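Local coordinates for DUF1993 domain-containing protein (Shewanella denitrificans, PDB 2OQM), which is of unknown function but is a largely helical member of the DinB family, with a DUF1993 domain, at residues A[101-104]-A[105-108]. Sequence-based numbering, arbitrary orientation.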
loop_
_atom_site.group_PDB
_atom_site.type_symbol
_atom_site.label_atom_id
_atom_site.label_comp_id
_atom_site.label_asym_id
_atom_site.label_seq_id
_atom_site.Cartn_x
_atom_site.Cartn_y
_atom_site.Cartn_z
ATOM N N GLU A 101 -1.000 -18.213 16.337
ATOM C CA GLU A 101 -1.907 -18.811 15.359
ATOM C C GLU A 101 -1.175 -19.736 14.405
ATOM O O GLU A 101 -0.090 -19.408 13.913
ATOM C CB GLU A 101 -2.588 -17.733 14.508
ATOM C CG GLU A 101 -3.554 -16.822 15.239
ATOM C CD GLU A 101 -2.952 -15.558 15.817
ATOM O OE1 GLU A 101 -1.727 -15.408 15.798
ATOM O OE2 GLU A 101 -3.723 -14.726 16.346
ATOM N N THR A 102 -1.769 -20.885 14.131
ATOM C CA THR A 102 -1.212 -21.816 13.159
ATOM C C THR A 102 -2.221 -22.245 12.106
ATOM O O THR A 102 -1.849 -22.885 11.123
ATOM C CB THR A 102 -0.627 -23.074 13.864
ATOM O OG1 THR A 102 -1.636 -23.721 14.649
ATOM C CG2 THR A 102 0.508 -22.694 14.791
ATOM N N THR A 103 -3.493 -21.894 12.295
ATOM C CA THR A 103 -4.542 -22.364 11.424
ATOM C C THR A 103 -5.318 -21.216 10.830
ATOM O O THR A 103 -5.261 -20.080 11.319
ATOM C CB THR A 103 -5.510 -23.261 12.161
ATOM O OG1 THR A 103 -6.320 -22.468 13.059
ATOM C CG2 THR A 103 -4.737 -24.384 12.915
ATOM N N LEU A 104 -6.010 -21.504 9.733
ATOM C CA LEU A 104 -6.838 -20.487 9.074
ATOM C C LEU A 104 -7.915 -19.979 10.052
ATOM O O LEU A 104 -8.165 -18.790 10.117
ATOM C CB LEU A 104 -7.451 -20.999 7.745
ATOM C CG LEU A 104 -8.258 -19.963 6.928
ATOM C CD1 LEU A 104 -7.537 -18.660 6.785
ATOM C CD2 LEU A 104 -8.615 -20.490 5.550
ATOM N N ALA A 105 -8.494 -20.871 10.868
ATOM C CA ALA A 105 -9.547 -20.439 11.780
ATOM C C ALA A 105 -9.034 -19.378 12.729
ATOM O O ALA A 105 -9.687 -18.359 13.006
ATOM C CB ALA A 105 -10.116 -21.643 12.573
ATOM N N GLU A 106 -7.831 -19.619 13.222
ATOM C CA GLU A 106 -7.235 -18.744 14.186
ATOM C C GLU A 106 -6.922 -17.390 13.583
ATOM O O GLU A 106 -7.012 -16.379 14.238
ATOM C CB GLU A 106 -5.975 -19.382 14.692
ATOM C CG GLU A 106 -6.271 -20.629 15.538
ATOM C CD GLU A 106 -5.004 -21.350 15.968
ATOM O OE1 GLU A 106 -4.008 -21.334 15.213
ATOM O OE2 GLU A 106 -5.020 -21.932 17.069
ATOM N N LEU A 107 -6.476 -17.387 12.337
ATOM C CA LEU A 107 -6.210 -16.154 11.618
ATOM C C LEU A 107 -7.481 -15.403 11.357
ATOM O O LEU A 107 -7.506 -14.198 11.515
ATOM C CB LEU A 107 -5.482 -16.432 10.299
ATOM C CG LEU A 107 -4.032 -16.887 10.396
ATOM C CD1 LEU A 107 -3.486 -17.101 8.999
ATOM C CD2 LEU A 107 -3.135 -15.875 11.203
ATOM N N ARG A 108 -8.561 -16.104 10.992
ATOM C CA ARG A 108 -9.855 -15.424 10.821
ATOM C C ARG A 108 -10.313 -14.778 12.127
ATOM O O ARG A 108 -10.871 -13.680 12.109
ATOM C CB ARG A 108 -10.937 -16.385 10.391
ATOM C CG ARG A 108 -10.633 -17.097 9.129
ATOM C CD ARG A 108 -11.358 -16.535 7.977
ATOM N NE ARG A 108 -11.638 -17.541 6.940
ATOM C CZ ARG A 108 -11.793 -17.229 5.664
ATOM N NH1 ARG A 108 -11.685 -15.969 5.249
ATOM N NH2 ARG A 108 -12.023 -18.185 4.799
HETATM O O HOH W 1 -6.228 -15.297 16.973
#
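Two consecutive backbone amides close on one carboxylate oxygen, Glu106 OE1. Thr102 N meets it almost along the C-O axis in a nearly straight hydrogen bond (172°), whose modelled length of 2.5 Å is doubtful. Thr103 N bonds to it at 3.0 Å on the anti side, 32° out of the carboxylate plane. In return Thr103 OG1 accepts from Glu106 N at 3.2 Å, completing a capping box with Thr103 as N-cap of helix 104-119. With chi1 72°, Thr103 OG1 sits between its own N and carbonyl carbon, turned to the first turn of the helix and 3.1 Å from Glu106 CG. With alanine at Glu106, the amides of Thr102 and Thr103 would probably lose their shared acceptor and the loop before the helix would be freer to move. Glu101 CG packs on Glu106 CB (3.6 Å), and a water donates to both Glu101 OE2 and Glu106 O; Glu101 OE1 accepts from Gln74 and is salt-bridged to Arg110. Beyond the cap, Leu104 CD1 lies over one face of the Arg108 guanidinium, which is salt-bridged to Asp41 and Glu44. Thus the helix start rests through Leu104 and Arg108 on helix 13-50, while Leu107 packs against helices 54-58 and 69-87.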